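Local atomic coordinates of aminoglycoside 6-adenylyltransferase (Bacillus subtilis, PDB entry 2PBE), a protein that catalyses transfer of an adenylyl or guanylyl group from ATP or GTP to O-6 of streptomycin, giving resistance to this antibiotic. Residues F90-L95 / L102-I107; S48-D53 / R110-Y115. One frame throughout, in Å; residues are numbered along the deposited sequence.

Contact 1 of 2, residues F90-L95 / L102-I107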
ATOM      1  N   PHE A  90      21.981  -4.631 -13.796  1.00 44.81           N
ATOM      2  CA  PHE A  90      23.102  -4.305 -12.947  1.00 41.21           C
ATOM      3  C   PHE A  90      22.531  -4.532 -11.561  1.00 39.31           C
ATOM      4  O   PHE A  90      21.495  -3.971 -11.204  1.00 38.96           O
ATOM      5  CB  PHE A  90      23.517  -2.845 -13.113  1.00 40.51           C
ATOM      6  CG  PHE A  90      24.931  -2.583 -12.689  1.00 40.93           C
ATOM      7  CD1 PHE A  90      26.008  -2.987 -13.501  1.00 40.59           C
ATOM      8  CD2 PHE A  90      25.201  -1.969 -11.455  1.00 41.35           C
ATOM      9  CE1 PHE A  90      27.350  -2.778 -13.088  1.00 40.90           C
ATOM     10  CE2 PHE A  90      26.543  -1.752 -11.020  1.00 41.25           C
ATOM     11  CZ  PHE A  90      27.622  -2.161 -11.845  1.00 41.13           C
ATOM     12  N   SER A  91      23.191  -5.374 -10.785  1.00 37.03           N
ATOM     13  CA  SER A  91      22.696  -5.656  -9.460  1.00 35.07           C
ATOM     14  C   SER A  91      23.752  -5.460  -8.393  1.00 34.08           C
ATOM     15  O   SER A  91      24.910  -5.198  -8.688  1.00 34.26           O
ATOM     16  CB  SER A  91      22.173  -7.073  -9.424  1.00 34.70           C
ATOM     17  OG  SER A  91      23.184  -7.958  -9.843  1.00 35.58           O
ATOM     18  N   TYR A  92      23.330  -5.600  -7.145  1.00 33.63           N
ATOM     19  CA  TYR A  92      24.199  -5.445  -5.999  1.00 33.17           C
ATOM     20  C   TYR A  92      23.815  -6.519  -5.006  1.00 33.53           C
ATOM     21  O   TYR A  92      22.634  -6.806  -4.843  1.00 35.12           O
ATOM     22  CB  TYR A  92      23.967  -4.087  -5.347  1.00 30.83           C
ATOM     23  CG  TYR A  92      24.134  -2.900  -6.269  1.00 29.81           C
ATOM     24  CD1 TYR A  92      25.377  -2.217  -6.348  1.00 26.79           C
ATOM     25  CD2 TYR A  92      23.055  -2.438  -7.075  1.00 27.86           C
ATOM     26  CE1 TYR A  92      25.546  -1.092  -7.205  1.00 26.63           C
ATOM     27  CE2 TYR A  92      23.208  -1.316  -7.953  1.00 26.21           C
ATOM     28  CZ  TYR A  92      24.462  -0.649  -8.006  1.00 26.39           C
ATOM     29  OH  TYR A  92      24.640   0.437  -8.830  1.00 24.10           O
ATOM     30  N   ILE A  93      24.794  -7.144  -4.363  1.00 33.58           N
ATOM     31  CA  ILE A  93      24.461  -8.130  -3.347  1.00 34.58           C
ATOM     32  C   ILE A  93      25.108  -7.511  -2.128  1.00 34.81           C
ATOM     33  O   ILE A  93      26.330  -7.316  -2.107  1.00 35.73           O
ATOM     34  CB  ILE A  93      25.058  -9.544  -3.609  1.00 34.93           C
ATOM     35  CG1 ILE A  93      24.296 -10.244  -4.736  1.00 34.21           C
ATOM     36  CG2 ILE A  93      24.919 -10.417  -2.363  1.00 34.31           C
ATOM     37  CD1 ILE A  93      24.502  -9.657  -6.087  1.00 36.09           C
ATOM     38  N   ILE A  94      24.297  -7.159  -1.137  1.00 33.56           N
ATOM     39  CA  ILE A  94      24.809  -6.531   0.067  1.00 33.21           C
ATOM     40  C   ILE A  94      24.570  -7.371   1.311  1.00 33.72           C
ATOM     41  O   ILE A  94      23.496  -7.967   1.482  1.00 33.71           O
ATOM     42  CB  ILE A  94      24.149  -5.139   0.282  1.00 32.62           C
ATOM     43  CG1 ILE A  94      24.315  -4.287  -0.969  1.00 32.18           C
ATOM     44  CG2 ILE A  94      24.807  -4.407   1.458  1.00 32.68           C
ATOM     45  CD1 ILE A  94      23.483  -3.011  -0.951  1.00 31.45           C
ATOM     46  N   LEU A  95      25.581  -7.405   2.170  1.00 32.71           N
ATOM     47  CA  LEU A  95      25.471  -8.100   3.433  1.00 31.97           C
ATOM     48  C   LEU A  95      25.527  -6.984   4.459  1.00 31.88           C
ATOM     49  O   LEU A  95      26.586  -6.411   4.705  1.00 31.31           O
ATOM     50  CB  LEU A  95      26.630  -9.079   3.642  1.00 31.78           C
ATOM     51  CG  LEU A  95      26.491  -9.832   4.977  1.00 32.78           C
ATOM     52  CD1 LEU A  95      25.260 -10.700   4.960  1.00 33.56           C
ATOM     53  CD2 LEU A  95      27.725 -10.652   5.263  1.00 33.83           C
ATOM     54  N   LEU A 102      20.575  -8.225   1.119  1.00 33.68           N
ATOM     55  CA  LEU A 102      19.722  -7.730   0.062  1.00 32.93           C
ATOM     56  C   LEU A 102      20.318  -8.102  -1.278  1.00 34.44           C
ATOM     57  O   LEU A 102      21.533  -8.240  -1.414  1.00 34.90           O
ATOM     58  CB  LEU A 102      19.572  -6.204   0.162  1.00 29.65           C
ATOM     59  CG  LEU A 102      18.936  -5.506  -1.048  1.00 29.19           C
ATOM     60  CD1 LEU A 102      17.461  -5.873  -1.159  1.00 28.06           C
ATOM     61  CD2 LEU A 102      19.110  -4.028  -0.931  1.00 28.54           C
ATOM     62  N   ASP A 103      19.436  -8.275  -2.255  1.00 35.38           N
ATOM     63  CA  ASP A 103      19.808  -8.573  -3.620  1.00 35.51           C
ATOM     64  C   ASP A 103      18.970  -7.583  -4.435  1.00 34.76           C
ATOM     65  O   ASP A 103      17.770  -7.760  -4.599  1.00 36.12           O
ATOM     66  CB  ASP A 103      19.428 -10.003  -3.968  1.00 39.23           C
ATOM     67  CG  ASP A 103      20.598 -10.793  -4.502  1.00 44.90           C
ATOM     68  OD1 ASP A 103      21.144 -10.387  -5.555  1.00 47.24           O
ATOM     69  OD2 ASP A 103      20.974 -11.813  -3.867  1.00 47.51           O
ATOM     70  N   LEU A 104      19.603  -6.518  -4.909  1.00 32.22           N
ATOM     71  CA  LEU A 104      18.911  -5.475  -5.671  1.00 29.61           C
ATOM     72  C   LEU A 104      19.292  -5.463  -7.136  1.00 29.22           C
ATOM     73  O   LEU A 104      20.464  -5.373  -7.468  1.00 29.11           O
ATOM     74  CB  LEU A 104      19.235  -4.110  -5.060  1.00 28.44           C
ATOM     75  CG  LEU A 104      18.576  -2.861  -5.635  1.00 27.79           C
ATOM     76  CD1 LEU A 104      17.111  -2.823  -5.227  1.00 28.74           C
ATOM     77  CD2 LEU A 104      19.285  -1.641  -5.094  1.00 28.02           C
ATOM     78  N   THR A 105      18.305  -5.539  -8.017  1.00 28.45           N
ATOM     79  CA  THR A 105      18.593  -5.511  -9.444  1.00 27.94           C
ATOM     80  C   THR A 105      18.022  -4.246 -10.048  1.00 28.02           C
ATOM     81  O   THR A 105      16.930  -3.825  -9.680  1.00 28.72           O
ATOM     82  CB  THR A 105      17.977  -6.717 -10.170  1.00 27.05           C
ATOM     83  OG1 THR A 105      18.434  -7.924  -9.556  1.00 25.94           O
ATOM     84  CG2 THR A 105      18.373  -6.727 -11.637  1.00 27.21           C
ATOM     85  N   LEU A 106      18.773  -3.640 -10.960  1.00 28.00           N
ATOM     86  CA  LEU A 106      18.341  -2.421 -11.649  1.00 28.69           C
ATOM     87  C   LEU A 106      18.070  -2.785 -13.107  1.00 29.57           C
ATOM     88  O   LEU A 106      18.988  -2.956 -13.912  1.00 30.96           O
ATOM     89  CB  LEU A 106      19.409  -1.317 -11.568  1.00 26.07           C
ATOM     90  CG  LEU A 106      19.835  -0.800 -10.185  1.00 26.50           C
ATOM     91  CD1 LEU A 106      20.856   0.325 -10.356  1.00 24.42           C
ATOM     92  CD2 LEU A 106      18.642  -0.303  -9.399  1.00 22.88           C
ATOM     93  N   ILE A 107      16.796  -2.934 -13.432  1.00 29.31           N
ATOM     94  CA  ILE A 107      16.371  -3.293 -14.773  1.00 27.83           C
ATOM     95  C   ILE A 107      15.897  -2.062 -15.540  1.00 27.54           C
ATOM     96  O   ILE A 107      15.219  -1.211 -14.979  1.00 28.00           O
ATOM     97  CB  ILE A 107      15.210  -4.297 -14.691  1.00 27.04           C
ATOM     98  CG1 ILE A 107      15.613  -5.467 -13.787  1.00 25.32           C
ATOM     99  CG2 ILE A 107      14.809  -4.760 -16.087  1.00 25.84           C
ATOM    100  CD1 ILE A 107      14.476  -6.418 -13.482  1.00 24.66           C
TER
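Y92 and L106 reach for each other diagonally across two antiparallel strands: CD1 of L106 sits at the edge of the tyrosine ring, in its plane, 3.7 Å from Y92 CE2. The side-chain torsions make this meeting possible. In both residues CG stands beside the backbone N and anti to the carbonyl carbon (chi1 -56° in Y92, -60° in L106), which leans each side chain back along its own strand and, because the strands run oppositely, toward the other. L104, directly opposite Y92, turns its CD2 to within 4.3 Å of Y92 CD2, and at the next hydrogen-bonded pair, on the same face, I94 CD1 lies 4.5 Å from L102 CD2. Leucine suits positions 104 and 106, where its methyl groups lie against the tyrosine ring; W63 adds an edge-to-face contact with Y92, and F57 of helix 54-58 touches L106. The two strands form a β-hairpin, 90-96 with 101-108, within the mixed sheet of this nucleotidyltransferase. Y92 and L104 are a hydrogen-bonded pair, with Y92 N to L104 O at 2.9 Å and L104 N to Y92 O at 3.0 Å. I94 and L102 repeat the exchange. On the reverse face the company is more polar. I93 and D103 lie side by side and point the same way, and the carboxylate OD1 lies against I93 CG1, an apolar neighbour with no group to bond; the acid finds its polar partner in K101, whose NZ makes a salt bridge with OD2. S91 and T105 follow, with T105 OG1 3.8 Å from S91 CB, while the S91 hydroxyl hydrogen-bonds to E77.

Contact 2 of 2, residues S48-D53 / R110-Y115; sequences SYFVTD and REAEDY
F50, near the end of strand 45-51, faces A112 in the first turn of helix 112-117, their CA atoms 7.2 Å apart. No hydrogen bond joins the two segments; the contact is chiefly the F50 ring against the start of the helix. The helix takes shape as Y115 N bonds back to E111 O at 3.1 Å, with E111 in the N-cap position, and this turn brings A112 and Y115, three residues apart, to bear on the same phenylalanine. F50 points CZ at the centre of the Y115 ring, 3.8 Å from Y115 CG, and keeps its CD1-CE1 side beside A112. The two ring planes meet at 80° with centroids 5.2 Å apart: a T-shaped pair in which F50 gives the edge and Y115 the face. Such a geometry sets the slightly positive ring hydrogens of F50 against the electron-rich face of the tyrosine. The junction belongs to the α/β core of the nucleotidyltransferase domain, where a short helix follows strand 101-108 and folds against the neighbouring strand 45-51. In Y115, a chi1 of -175°, CG anti to the backbone N, carries the ring toward the strand, and chi2 of 94° turns its face to F50. Alanine fits beside the ring: the small CB of A112 lies 4.0 Å from F50 CD1 and lets the helix start come close. I107 touches both aromatic rings, and L25 and T27 of strand 23-28 also touch F50. Tyrosine suits the border of this buried patch; its OH stops 4.3 Å from S48 OG, too far for a hydrogen bond.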
ATOM      1  N   SER A  48      13.777  -5.411  -7.052  1.00 33.24           N
ATOM      2  CA  SER A  48      14.098  -4.999  -8.415  1.00 31.09           C
ATOM      3  C   SER A  48      13.497  -3.624  -8.665  1.00 29.84           C
ATOM      4  O   SER A  48      12.292  -3.422  -8.477  1.00 29.30           O
ATOM      5  CB  SER A  48      13.507  -5.966  -9.448  1.00 31.19           C
ATOM      6  OG  SER A  48      14.113  -7.236  -9.401  1.00 31.33           O
ATOM      7  N   TYR A  49      14.335  -2.684  -9.086  1.00 27.91           N
ATOM      8  CA  TYR A  49      13.886  -1.332  -9.409  1.00 25.56           C
ATOM      9  C   TYR A  49      13.972  -1.139 -10.913  1.00 25.87           C
ATOM     10  O   TYR A  49      15.049  -1.273 -11.497  1.00 25.98           O
ATOM     11  CB  TYR A  49      14.786  -0.265  -8.773  1.00 24.35           C
ATOM     12  CG  TYR A  49      14.780  -0.144  -7.261  1.00 23.16           C
ATOM     13  CD1 TYR A  49      13.585  -0.323  -6.513  1.00 22.82           C
ATOM     14  CD2 TYR A  49      15.950   0.281  -6.579  1.00 21.36           C
ATOM     15  CE1 TYR A  49      13.559  -0.070  -5.110  1.00 23.04           C
ATOM     16  CE2 TYR A  49      15.938   0.537  -5.182  1.00 22.32           C
ATOM     17  CZ  TYR A  49      14.739   0.365  -4.452  1.00 23.88           C
ATOM     18  OH  TYR A  49      14.720   0.642  -3.092  1.00 26.20           O
ATOM     19  N   PHE A  50      12.843  -0.837 -11.549  1.00 25.65           N
ATOM     20  CA  PHE A  50      12.851  -0.598 -12.993  1.00 25.95           C
ATOM     21  C   PHE A  50      13.071   0.890 -13.084  1.00 26.59           C
ATOM     22  O   PHE A  50      12.250   1.670 -12.593  1.00 28.77           O
ATOM     23  CB  PHE A  50      11.528  -1.014 -13.616  1.00 27.10           C
ATOM     24  CG  PHE A  50      11.358  -2.484 -13.702  1.00 29.44           C
ATOM     25  CD1 PHE A  50      11.599  -3.157 -14.903  1.00 31.95           C
ATOM     26  CD2 PHE A  50      11.032  -3.229 -12.558  1.00 31.00           C
ATOM     27  CE1 PHE A  50      11.528  -4.575 -14.973  1.00 31.97           C
ATOM     28  CE2 PHE A  50      10.958  -4.651 -12.602  1.00 31.43           C
ATOM     29  CZ  PHE A  50      11.209  -5.323 -13.819  1.00 31.64           C
ATOM     30  N   VAL A  51      14.175   1.276 -13.703  1.00 25.75           N
ATOM     31  CA  VAL A  51      14.546   2.672 -13.781  1.00 27.85           C
ATOM     32  C   VAL A  51      14.649   3.251 -15.186  1.00 30.34           C
ATOM     33  O   VAL A  51      14.652   2.530 -16.174  1.00 30.91           O
ATOM     34  CB  VAL A  51      15.888   2.888 -13.048  1.00 27.69           C
ATOM     35  CG1 VAL A  51      15.830   2.238 -11.686  1.00 26.15           C
ATOM     36  CG2 VAL A  51      17.040   2.289 -13.851  1.00 24.86           C
ATOM     37  N   THR A  52      14.754   4.568 -15.254  1.00 32.40           N
ATOM     38  CA  THR A  52      14.872   5.239 -16.537  1.00 35.17           C
ATOM     39  C   THR A  52      16.332   5.201 -17.014  1.00 38.11           C
ATOM     40  O   THR A  52      16.602   4.766 -18.145  1.00 40.64           O
ATOM     41  CB  THR A  52      14.401   6.706 -16.434  1.00 33.79           C
ATOM     42  OG1 THR A  52      15.068   7.340 -15.337  1.00 32.85           O
ATOM     43  CG2 THR A  52      12.903   6.771 -16.229  1.00 32.09           C
ATOM     44  N   ASP A  53      17.256   5.630 -16.149  1.00 39.26           N
ATOM     45  CA  ASP A  53      18.686   5.675 -16.466  1.00 39.44           C
ATOM     46  C   ASP A  53      19.518   4.741 -15.612  1.00 38.54           C
ATOM     47  O   ASP A  53      19.931   5.092 -14.506  1.00 38.12           O
ATOM     48  CB  ASP A  53      19.220   7.086 -16.268  1.00 42.14           C
ATOM     49  CG  ASP A  53      20.616   7.277 -16.853  1.00 44.79           C
ATOM     50  OD1 ASP A  53      21.374   6.288 -17.015  1.00 45.41           O
ATOM     51  OD2 ASP A  53      20.962   8.445 -17.137  1.00 47.11           O
ATOM     52  N   ARG A 110      12.292   0.185 -19.851  1.00 42.30           N
ATOM     53  CA  ARG A 110      11.833  -0.213 -21.166  1.00 44.98           C
ATOM     54  C   ARG A 110      11.630  -1.730 -21.282  1.00 44.83           C
ATOM     55  O   ARG A 110      10.916  -2.191 -22.168  1.00 44.85           O
ATOM     56  CB  ARG A 110      12.842   0.269 -22.224  1.00 48.58           C
ATOM     57  CG  ARG A 110      12.555  -0.202 -23.653  1.00 56.36           C
ATOM     58  CD  ARG A 110      11.129   0.150 -24.125  1.00 61.77           C
ATOM     59  NE  ARG A 110      10.986   0.008 -25.575  1.00 66.98           N
ATOM     60  CZ  ARG A 110      11.547   0.830 -26.459  1.00 69.58           C
ATOM     61  NH1 ARG A 110      12.279   1.855 -26.045  1.00 70.74           N
ATOM     62  NH2 ARG A 110      11.395   0.614 -27.761  1.00 70.53           N
ATOM     63  N   GLU A 111      12.230  -2.501 -20.376  1.00 44.48           N
ATOM     64  CA  GLU A 111      12.150  -3.963 -20.434  1.00 45.25           C
ATOM     65  C   GLU A 111      11.167  -4.611 -19.468  1.00 46.37           C
ATOM     66  O   GLU A 111      11.232  -5.822 -19.227  1.00 46.46           O
ATOM     67  CB  GLU A 111      13.544  -4.558 -20.207  1.00 45.92           C
ATOM     68  CG  GLU A 111      14.623  -3.847 -21.025  1.00 48.32           C
ATOM     69  CD  GLU A 111      15.931  -4.593 -21.044  1.00 48.11           C
ATOM     70  OE1 GLU A 111      15.880  -5.823 -21.221  1.00 49.71           O
ATOM     71  OE2 GLU A 111      17.007  -3.974 -20.902  1.00 48.18           O
ATOM     72  N   ALA A 112      10.265  -3.805 -18.917  1.00 47.78           N
ATOM     73  CA  ALA A 112       9.268  -4.282 -17.969  1.00 50.36           C
ATOM     74  C   ALA A 112       8.294  -5.238 -18.636  1.00 52.52           C
ATOM     75  O   ALA A 112       8.031  -6.330 -18.129  1.00 53.08           O
ATOM     76  CB  ALA A 112       8.506  -3.095 -17.373  1.00 50.20           C
ATOM     77  N   GLU A 113       7.752  -4.811 -19.771  1.00 55.04           N
ATOM     78  CA  GLU A 113       6.820  -5.598 -20.559  1.00 58.08           C
ATOM     79  C   GLU A 113       7.370  -7.000 -20.816  1.00 58.62           C
ATOM     80  O   GLU A 113       6.717  -7.985 -20.503  1.00 57.47           O
ATOM     81  CB  GLU A 113       6.549  -4.894 -21.895  1.00 60.73           C
ATOM     82  CG  GLU A 113       6.313  -3.379 -21.810  1.00 65.36           C
ATOM     83  CD  GLU A 113       7.612  -2.563 -21.686  1.00 68.16           C
ATOM     84  OE1 GLU A 113       8.093  -2.343 -20.551  1.00 68.70           O
ATOM     85  OE2 GLU A 113       8.161  -2.151 -22.742  1.00 70.15           O
ATOM     86  N   ASP A 114       8.583  -7.065 -21.378  1.00 60.80           N
ATOM     87  CA  ASP A 114       9.225  -8.343 -21.679  1.00 63.56           C
ATOM     88  C   ASP A 114       9.266  -9.156 -20.396  1.00 65.20           C
ATOM     89  O   ASP A 114       8.867 -10.319 -20.364  1.00 66.22           O
ATOM     90  CB  ASP A 114      10.675  -8.165 -22.171  1.00 63.96           C
ATOM     91  CG  ASP A 114      10.784  -7.432 -23.505  1.00 64.87           C
ATOM     92  OD1 ASP A 114      10.026  -7.789 -24.440  1.00 65.10           O
ATOM     93  OD2 ASP A 114      11.644  -6.521 -23.636  1.00 64.57           O
ATOM     94  N   TYR A 115       9.763  -8.511 -19.346  1.00 66.34           N
ATOM     95  CA  TYR A 115       9.904  -9.113 -18.019  1.00 67.14           C
ATOM     96  C   TYR A 115       8.615  -9.738 -17.513  1.00 68.61           C
ATOM     97  O   TYR A 115       8.596 -10.936 -17.197  1.00 68.99           O
ATOM     98  CB  TYR A 115      10.351  -8.046 -17.029  1.00 65.24           C
ATOM     99  CG  TYR A 115      10.638  -8.575 -15.636  1.00 62.77           C
ATOM    100  CD1 TYR A 115      11.955  -8.944 -15.252  1.00 62.17           C
ATOM    101  CD2 TYR A 115       9.602  -8.662 -14.666  1.00 61.94           C
ATOM    102  CE1 TYR A 115      12.238  -9.371 -13.916  1.00 61.55           C
ATOM    103  CE2 TYR A 115       9.864  -9.098 -13.344  1.00 60.09           C
ATOM    104  CZ  TYR A 115      11.174  -9.439 -12.965  1.00 60.82           C
ATOM    105  OH  TYR A 115      11.390  -9.767 -11.643  1.00 59.92           O
TER

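Contacts 1 and 2 have centres 14 Å apart and share one mixed sheet, in which strand 101-108 lies between 90-96 and 45-51, antiparallel to the first and parallel to the second. Along the chain, 48-53 comes first, then the hairpin segments 90-95 and 102-107, and finally 110-115, so the hairpin is made between the two halves of contact 2. The sheet joins them directly: Y49 N to T105 O at 2.9 Å and V51 N to I107 O at 3.0 Å are probable hydrogen bonds. Side chains connect them too, L104 with Y49 and I107 with F50, on opposite faces. Strand 101-108 thus ties hairpin and helix into one nucleotidyltransferase core.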